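Local coordinates for putative exported protein (Bordetella parapertussis, PDB 3OCJ) that is of unknown function but has the fold of an S-adenosylmethionine-dependent methyltransferase and holds a palmitic acid in this crystal, at residues 17-22 against 59-64; 37-42 against 250-255. All blocks are in the same frame, centred on the assembly; numbering follows the deposited sequence.

Interaction 1: 17-22 against 59-64; sequences ADLAGM and FLLLYR. With PLM (palmitic acid), chain D.
L62 points its CD2 methyl into the backbone of helix 15-33, 3.3 Å from the amide N of L19, and this methyl also meets the CB atoms of D18 and L19. CG of L62 lies anti to its own carbonyl carbon (chi1 -82°), which carries the branch out toward the other helix. The side chains of L19 and L62 cross at about a right angle. L19 spreads over two residues, its CD1 lying 4.0 Å from both L61 CB and L62 CG.

M22, a selenomethionine, packs against the backbone and the aliphatic part of R64. Bent at chi2 and chi3, it curls over the end of helix 55-63 and brings CE to 3.2 Å from the carbonyl O of L61, a van der Waals approach. The same CE rests 3.9 Å from R64 CD. R64, with positive phi, is where the chain leaves the helix; its NH2 is hydrogen-bonded to the carbonyl O of Q262.

On another side of this helix, L60 CD1 touches the palmitic acid chain 3.6 Å from PLM CC. No hydrogen bond joins the two segments, whose axes pass 8.9 Å apart at 86°: a near-perpendicular, apolar helix-helix crossing in the N-terminal helical region of this methyltransferase-like protein.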
ATOM      1  N   ALA A  17      16.694  19.886  -5.116  1.00 15.74           N
ATOM      2  CA  ALA A  17      16.205  20.943  -6.001  1.00 14.18           C
ATOM      3  C   ALA A  17      14.736  20.714  -6.349  1.00 14.00           C
ATOM      4  O   ALA A  17      13.920  21.645  -6.295  1.00 17.20           O
ATOM      5  CB  ALA A  17      17.046  21.006  -7.277  1.00 16.13           C
ATOM      6  N   ASP A  18      14.383  19.486  -6.709  1.00 14.38           N
ATOM      7  CA  ASP A  18      12.985  19.176  -6.993  1.00 14.16           C
ATOM      8  C   ASP A  18      12.116  19.346  -5.747  1.00 15.90           C
ATOM      9  O   ASP A  18      10.983  19.837  -5.833  1.00 15.73           O
ATOM     10  CB  ASP A  18      12.847  17.767  -7.557  1.00 15.60           C
ATOM     11  CG  ASP A  18      13.308  17.673  -8.995  1.00 16.68           C
ATOM     12  OD1 ASP A  18      12.903  18.534  -9.797  1.00 20.98           O
ATOM     13  OD2 ASP A  18      14.062  16.739  -9.316  1.00 22.90           O
ATOM     14  N   LEU A  19      12.648  18.974  -4.586  1.00 16.21           N
ATOM     15  CA  LEU A  19      11.884  19.112  -3.346  1.00 17.65           C
ATOM     16  C   LEU A  19      11.528  20.571  -3.090  1.00 17.05           C
ATOM     17  O   LEU A  19      10.395  20.885  -2.736  1.00 17.96           O
ATOM     18  CB  LEU A  19      12.653  18.549  -2.155  1.00 17.71           C
ATOM     19  CG  LEU A  19      11.965  18.775  -0.803  1.00 16.51           C
ATOM     20  CD1 LEU A  19      10.641  18.000  -0.702  1.00 16.08           C
ATOM     21  CD2 LEU A  19      12.912  18.399   0.324  1.00 20.31           C
ATOM     22  N   ALA A  20      12.492  21.471  -3.258  1.00 16.65           N
ATOM     23  CA  ALA A  20      12.210  22.878  -3.027  1.00 17.06           C
ATOM     24  C   ALA A  20      11.057  23.335  -3.914  1.00 16.99           C
ATOM     25  O   ALA A  20      10.235  24.146  -3.498  1.00 18.98           O
ATOM     26  CB  ALA A  20      13.453  23.724  -3.288  1.00 18.06           C
ATOM     27  N   GLY A  21      11.018  22.823  -5.143  1.00 17.97           N
ATOM     28  CA  GLY A  21       9.940  23.137  -6.069  1.00 18.12           C
ATOM     29  C   GLY A  21       8.596  22.610  -5.592  1.00 17.32           C
ATOM     30  O   GLY A  21       7.584  23.319  -5.634  1.00 19.85           O
HETATM   31  N   MSE A  22       8.570  21.360  -5.135  1.00 16.78           N
HETATM   32  CA  MSE A  22       7.323  20.777  -4.640  1.00 16.86           C
HETATM   33  C   MSE A  22       6.809  21.512  -3.406  1.00 19.67           C
HETATM   34  O   MSE A  22       5.598  21.696  -3.243  1.00 18.32           O
HETATM   35  CB  MSE A  22       7.493  19.286  -4.351  1.00 16.81           C
HETATM   36  CG  MSE A  22       7.890  18.485  -5.581  1.00 20.36           C
HETATM   37 SE   MSE A  22       6.641  18.607  -7.102  0.70 23.39          SE
HETATM   38  CE  MSE A  22       5.309  17.308  -6.527  1.00 27.95           C
ATOM     39  N   PHE A  59       9.784  12.467   1.047  1.00 12.38           N
ATOM     40  CA  PHE A  59       9.587  11.462   0.009  1.00 12.68           C
ATOM     41  C   PHE A  59       8.198  11.613  -0.623  1.00 15.25           C
ATOM     42  O   PHE A  59       8.042  11.548  -1.846  1.00 13.46           O
ATOM     43  CB  PHE A  59       9.763  10.042   0.570  1.00 15.08           C
ATOM     44  CG  PHE A  59       9.767   8.974  -0.493  1.00 12.57           C
ATOM     45  CD1 PHE A  59      10.964   8.527  -1.032  1.00 14.14           C
ATOM     46  CD2 PHE A  59       8.583   8.447  -0.971  1.00 12.70           C
ATOM     47  CE1 PHE A  59      10.976   7.565  -2.036  1.00 14.53           C
ATOM     48  CE2 PHE A  59       8.588   7.474  -1.977  1.00 15.62           C
ATOM     49  CZ  PHE A  59       9.797   7.037  -2.503  1.00 13.35           C
ATOM     50  N   LEU A  60       7.186  11.822   0.208  1.00 12.57           N
ATOM     51  CA  LEU A  60       5.827  11.995  -0.290  1.00 11.24           C
ATOM     52  C   LEU A  60       5.648  13.293  -1.071  1.00 11.96           C
ATOM     53  O   LEU A  60       4.976  13.302  -2.092  1.00 12.77           O
ATOM     54  CB  LEU A  60       4.827  11.927   0.860  1.00 13.20           C
ATOM     55  CG  LEU A  60       4.692  10.511   1.433  1.00 13.08           C
ATOM     56  CD1 LEU A  60       3.971  10.535   2.773  1.00 15.12           C
ATOM     57  CD2 LEU A  60       3.993   9.596   0.433  1.00 18.62           C
ATOM     58  N   LEU A  61       6.261  14.382  -0.612  1.00 12.08           N
ATOM     59  CA  LEU A  61       6.151  15.640  -1.344  1.00 13.23           C
ATOM     60  C   LEU A  61       6.746  15.481  -2.738  1.00 13.74           C
ATOM     61  O   LEU A  61       6.197  15.991  -3.714  1.00 14.93           O
ATOM     62  CB  LEU A  61       6.884  16.765  -0.605  1.00 13.36           C
ATOM     63  CG  LEU A  61       6.116  17.330   0.594  1.00 13.81           C
ATOM     64  CD1 LEU A  61       7.064  18.091   1.509  1.00 14.74           C
ATOM     65  CD2 LEU A  61       4.978  18.228   0.118  1.00 16.95           C
ATOM     66  N   LEU A  62       7.869  14.770  -2.812  1.00 11.77           N
ATOM     67  CA  LEU A  62       8.597  14.589  -4.076  1.00 13.77           C
ATOM     68  C   LEU A  62       7.892  13.621  -5.008  1.00 11.68           C
ATOM     69  O   LEU A  62       7.719  13.905  -6.199  1.00 13.42           O
ATOM     70  CB  LEU A  62      10.003  14.051  -3.819  1.00 14.07           C
ATOM     71  CG  LEU A  62      11.070  15.055  -3.423  1.00 16.82           C
ATOM     72  CD1 LEU A  62      12.299  14.335  -2.906  1.00 20.29           C
ATOM     73  CD2 LEU A  62      11.421  15.919  -4.630  1.00 19.86           C
ATOM     74  N   TYR A  63       7.506  12.462  -4.476  1.00 11.16           N
ATOM     75  CA  TYR A  63       7.104  11.340  -5.327  1.00 11.28           C
ATOM     76  C   TYR A  63       5.625  10.986  -5.247  1.00 13.66           C
ATOM     77  O   TYR A  63       5.122  10.215  -6.069  1.00 15.07           O
ATOM     78  CB  TYR A  63       7.982  10.110  -5.043  1.00 11.95           C
ATOM     79  CG  TYR A  63       9.459  10.462  -5.095  1.00 12.37           C
ATOM     80  CD1 TYR A  63      10.038  10.942  -6.268  1.00 12.76           C
ATOM     81  CD2 TYR A  63      10.263  10.348  -3.965  1.00 13.27           C
ATOM     82  CE1 TYR A  63      11.381  11.299  -6.305  1.00 13.93           C
ATOM     83  CE2 TYR A  63      11.610  10.691  -4.000  1.00 14.72           C
ATOM     84  CZ  TYR A  63      12.159  11.163  -5.164  1.00 14.25           C
ATOM     85  OH  TYR A  63      13.502  11.508  -5.189  1.00 17.87           O
ATOM     86  N   ARG A  64       4.937  11.500  -4.226  1.00 13.34           N
ATOM     87  CA  ARG A  64       3.475  11.425  -4.150  1.00 13.28           C
ATOM     88  C   ARG A  64       2.940   9.990  -4.129  1.00 13.23           C
ATOM     89  O   ARG A  64       1.838   9.701  -4.587  1.00 14.37           O
ATOM     90  CB  ARG A  64       2.836  12.272  -5.256  1.00 15.73           C
ATOM     91  CG  ARG A  64       3.275  13.734  -5.167  1.00 14.89           C
ATOM     92  CD  ARG A  64       2.542  14.643  -6.141  1.00 21.42           C
ATOM     93  NE  ARG A  64       2.728  14.235  -7.524  1.00 28.59           N
ATOM     94  CZ  ARG A  64       1.758  13.747  -8.293  1.00 28.42           C
ATOM     95  NH1 ARG A  64       2.019  13.401  -9.543  1.00 29.08           N
ATOM     96  NH2 ARG A  64       0.529  13.611  -7.816  1.00 26.84           N
TER
HETATM   97  C1  PLM D 305       0.551   2.466  -0.922  1.00 15.16           C
HETATM   98  O1  PLM D 305       0.479   1.403  -0.270  1.00 21.49           O
HETATM   99  O2  PLM D 305       1.433   2.561  -1.802  1.00 16.26           O
HETATM  100  C2  PLM D 305      -0.385   3.636  -0.672  1.00 16.29           C
HETATM  101  C3  PLM D 305      -1.230   3.484   0.594  1.00 16.90           C
HETATM  102  C4  PLM D 305      -1.904   4.827   0.876  1.00 21.79           C
HETATM  103  C5  PLM D 305      -2.958   4.765   1.974  1.00 25.39           C
HETATM  104  C6  PLM D 305      -2.355   4.459   3.341  1.00 25.87           C
HETATM  105  C7  PLM D 305      -1.034   5.177   3.588  1.00 25.00           C
HETATM  106  C8  PLM D 305      -1.170   6.692   3.688  1.00 24.06           C
HETATM  107  C9  PLM D 305       0.213   7.265   3.978  1.00 22.44           C
HETATM  108  CA  PLM D 305       0.170   8.676   4.545  1.00 20.86           C
HETATM  109  CB  PLM D 305       1.450   8.944   5.328  1.00 23.61           C
HETATM  110  CC  PLM D 305       1.694  10.429   5.540  1.00 21.98           C
HETATM  111  CD  PLM D 305       3.003  10.648   6.285  1.00 26.31           C
HETATM  112  CE  PLM D 305       3.320  12.139   6.337  1.00 26.17           C
HETATM  113  CF  PLM D 305       4.790  12.390   6.633  1.00 26.56           C
HETATM  114  CG  PLM D 305       5.221  11.821   7.975  1.00 26.38           C

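Interaction 2: 37-42 against 250-255; sequences PGFDVA and LQLQQL
F39 drives its ring toward helix 247-261, with Q251, L252 and L255 arranged about it. L255 comes in at the base: its CD2 methyl sits 3.6 Å from F39 CB and almost as near CG, and the two side chains run past each other in opposite directions. Having CG anti to the backbone N (chi1 180°) lets L255 reach out from its helix to that point. The far end of the ring meets L252, where CZ lies 3.8 Å from the L252 CA and CE1 is 3.9 Å from the L252 CD1 methyl; here ring and leucine side chain cross at about a right angle.

Residues 37-40 are the last part of the irregular link between helices 15-33 and 41-53, and D40 is the N-cap of the second, its OD1 accepting from R43 N. An aromatic residue just ahead of that cap thus joins the N-terminal helices to helix 247-261, which follows the fifth strand of the Rossmann-like sheet. L47 of helix 41-53 touches F39, L252 and L255 alike, while H248 adds a second ring beside F39.

Q251 approaches differently, bringing its CB to the ring edge, 4.0 Å from F39 CE2 and near the ring plane. Beyond CB its extended chain leads away from the ring toward P37, with the amide plane turned 70° from the ring, and NE2 ends 4.1 Å from the carbonyl O of P37, too far for a hydrogen bond.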
ATOM      1  N   PRO A  37     -11.637  24.911   7.524  1.00 36.50           N
ATOM      2  CA  PRO A  37     -12.138  24.694   8.885  1.00 40.03           C
ATOM      3  C   PRO A  37     -11.120  23.954   9.750  1.00 40.58           C
ATOM      4  O   PRO A  37     -10.757  22.820   9.432  1.00 39.99           O
ATOM      5  CB  PRO A  37     -13.375  23.819   8.664  1.00 42.04           C
ATOM      6  CG  PRO A  37     -13.828  24.149   7.283  1.00 42.42           C
ATOM      7  CD  PRO A  37     -12.575  24.425   6.498  1.00 43.90           C
ATOM      8  N   GLY A  38     -10.656  24.596  10.819  1.00 39.35           N
ATOM      9  CA  GLY A  38      -9.737  23.963  11.748  1.00 38.59           C
ATOM     10  C   GLY A  38      -8.270  24.285  11.511  1.00 33.53           C
ATOM     11  O   GLY A  38      -7.440  24.101  12.402  1.00 35.11           O
ATOM     12  N   PHE A  39      -7.952  24.769  10.314  1.00 30.76           N
ATOM     13  CA  PHE A  39      -6.570  25.061   9.946  1.00 27.05           C
ATOM     14  C   PHE A  39      -6.462  26.352   9.140  1.00 25.48           C
ATOM     15  O   PHE A  39      -6.759  26.365   7.947  1.00 26.57           O
ATOM     16  CB  PHE A  39      -5.985  23.904   9.126  1.00 30.56           C
ATOM     17  CG  PHE A  39      -6.135  22.562   9.779  1.00 27.81           C
ATOM     18  CD1 PHE A  39      -5.142  22.065  10.604  1.00 28.48           C
ATOM     19  CD2 PHE A  39      -7.269  21.797   9.567  1.00 37.18           C
ATOM     20  CE1 PHE A  39      -5.277  20.833  11.206  1.00 26.11           C
ATOM     21  CE2 PHE A  39      -7.411  20.559  10.167  1.00 36.46           C
ATOM     22  CZ  PHE A  39      -6.413  20.076  10.989  1.00 33.62           C
ATOM     23  N   ASP A  40      -6.031  27.435   9.783  1.00 29.15           N
ATOM     24  CA  ASP A  40      -5.816  28.680   9.054  1.00 27.17           C
ATOM     25  C   ASP A  40      -4.522  28.591   8.249  1.00 26.32           C
ATOM     26  O   ASP A  40      -3.802  27.589   8.337  1.00 24.85           O
ATOM     27  CB  ASP A  40      -5.859  29.924   9.968  1.00 29.52           C
ATOM     28  CG  ASP A  40      -4.771  29.932  11.037  1.00 35.87           C
ATOM     29  OD1 ASP A  40      -3.814  29.137  10.956  1.00 34.93           O
ATOM     30  OD2 ASP A  40      -4.875  30.764  11.965  1.00 37.38           O
ATOM     31  N   VAL A  41      -4.251  29.613   7.443  1.00 27.22           N
ATOM     32  CA  VAL A  41      -3.085  29.622   6.558  1.00 26.05           C
ATOM     33  C   VAL A  41      -1.776  29.354   7.302  1.00 27.55           C
ATOM     34  O   VAL A  41      -0.956  28.536   6.867  1.00 25.25           O
ATOM     35  CB  VAL A  41      -2.984  30.949   5.772  1.00 28.28           C
ATOM     36  CG1 VAL A  41      -1.575  31.158   5.228  1.00 28.63           C
ATOM     37  CG2 VAL A  41      -4.015  30.981   4.649  1.00 33.56           C
ATOM     38  N   ALA A  42      -1.581  30.047   8.421  1.00 26.66           N
ATOM     39  CA  ALA A  42      -0.383  29.861   9.231  1.00 31.35           C
ATOM     40  C   ALA A  42      -0.234  28.412   9.676  1.00 26.76           C
ATOM     41  O   ALA A  42       0.859  27.847   9.624  1.00 26.99           O
ATOM     42  CB  ALA A  42      -0.402  30.792  10.442  1.00 34.61           C
ATOM     43  N   LEU A 250      -9.408  13.115  10.488  1.00 16.25           N
ATOM     44  CA  LEU A 250      -9.799  13.056   9.084  1.00 13.68           C
ATOM     45  C   LEU A 250      -9.613  14.416   8.399  1.00 17.22           C
ATOM     46  O   LEU A 250      -9.106  14.491   7.274  1.00 16.23           O
ATOM     47  CB  LEU A 250     -11.247  12.565   8.929  1.00 13.96           C
ATOM     48  CG  LEU A 250     -11.721  12.483   7.480  1.00 17.33           C
ATOM     49  CD1 LEU A 250     -10.876  11.505   6.658  1.00 19.04           C
ATOM     50  CD2 LEU A 250     -13.192  12.078   7.443  1.00 18.82           C
ATOM     51  N   GLN A 251     -10.021  15.497   9.067  1.00 17.63           N
ATOM     52  CA  GLN A 251      -9.823  16.833   8.510  1.00 17.98           C
ATOM     53  C   GLN A 251      -8.342  17.081   8.254  1.00 19.18           C
ATOM     54  O   GLN A 251      -7.959  17.600   7.205  1.00 19.14           O
ATOM     55  CB  GLN A 251     -10.366  17.912   9.452  1.00 21.61           C
ATOM     56  CG  GLN A 251     -11.878  17.917   9.571  1.00 31.79           C
ATOM     57  CD  GLN A 251     -12.386  19.027  10.472  1.00 50.89           C
ATOM     58  OE1 GLN A 251     -11.866  19.240  11.569  1.00 58.48           O
ATOM     59  NE2 GLN A 251     -13.410  19.739  10.015  1.00 54.35           N
ATOM     60  N   LEU A 252      -7.514  16.697   9.218  1.00 16.75           N
ATOM     61  CA  LEU A 252      -6.066  16.818   9.066  1.00 17.44           C
ATOM     62  C   LEU A 252      -5.578  16.054   7.827  1.00 17.92           C
ATOM     63  O   LEU A 252      -4.861  16.600   6.987  1.00 16.92           O
ATOM     64  CB  LEU A 252      -5.353  16.332  10.327  1.00 19.46           C
ATOM     65  CG  LEU A 252      -3.821  16.308  10.262  1.00 18.77           C
ATOM     66  CD1 LEU A 252      -3.252  17.721  10.161  1.00 21.07           C
ATOM     67  CD2 LEU A 252      -3.222  15.575  11.459  1.00 22.50           C
ATOM     68  N   GLN A 253      -5.972  14.790   7.716  1.00 14.97           N
ATOM     69  CA  GLN A 253      -5.597  13.983   6.562  1.00 15.12           C
ATOM     70  C   GLN A 253      -6.044  14.615   5.249  1.00 15.92           C
ATOM     71  O   GLN A 253      -5.286  14.659   4.280  1.00 15.73           O
ATOM     72  CB  GLN A 253      -6.193  12.590   6.681  1.00 13.58           C
ATOM     73  CG  GLN A 253      -5.937  11.751   5.455  1.00 14.38           C
ATOM     74  CD  GLN A 253      -6.471  10.363   5.635  1.00 13.95           C
ATOM     75  OE1 GLN A 253      -5.981   9.612   6.476  1.00 14.78           O
ATOM     76  NE2 GLN A 253      -7.471  10.005   4.841  1.00 15.97           N
ATOM     77  N   GLN A 254      -7.268  15.124   5.215  1.00 15.87           N
ATOM     78  CA  GLN A 254      -7.788  15.711   3.992  1.00 16.61           C
ATOM     79  C   GLN A 254      -6.971  16.921   3.545  1.00 17.11           C
ATOM     80  O   GLN A 254      -6.728  17.103   2.353  1.00 16.51           O
ATOM     81  CB  GLN A 254      -9.254  16.094   4.167  1.00 17.94           C
ATOM     82  CG  GLN A 254     -10.146  14.882   4.333  1.00 20.84           C
ATOM     83  CD  GLN A 254     -11.555  15.247   4.727  1.00 24.31           C
ATOM     84  OE1 GLN A 254     -11.789  16.283   5.349  1.00 27.52           O
ATOM     85  NE2 GLN A 254     -12.504  14.393   4.368  1.00 23.80           N
ATOM     86  N   LEU A 255      -6.556  17.749   4.496  1.00 16.38           N
ATOM     87  CA  LEU A 255      -5.751  18.917   4.167  1.00 17.63           C
ATOM     88  C   LEU A 255      -4.382  18.463   3.686  1.00 16.09           C
ATOM     89  O   LEU A 255      -3.891  18.909   2.640  1.00 18.42           O
ATOM     90  CB  LEU A 255      -5.614  19.824   5.390  1.00 20.46           C
ATOM     91  CG  LEU A 255      -4.780  21.087   5.163  1.00 26.94           C
ATOM     92  CD1 LEU A 255      -5.402  21.964   4.082  1.00 24.95           C
ATOM     93  CD2 LEU A 255      -4.648  21.850   6.470  1.00 36.77           C
TER

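How the interactions relate
From the N terminus, helix 15-33 supplies the first half of interaction 1 near its start, and the chain then reaches 37-42 at the entry to helix 41-53. Helix 55-63 follows and returns to 17-22, closing a short, largely helical loop of 36 residues. Interaction 2 closes much later: 207 residues, among them five strands of the methyltransferase-like sheet, separate 37-42 from 250-255 of helix 247-261. Because 37-42 falls within the first loop and 250-255 far beyond it, the two closures cross. Their centres are about 21 Å apart and they do not touch: one joins N-terminal helices to each other, the other ties them to the later part of the fold.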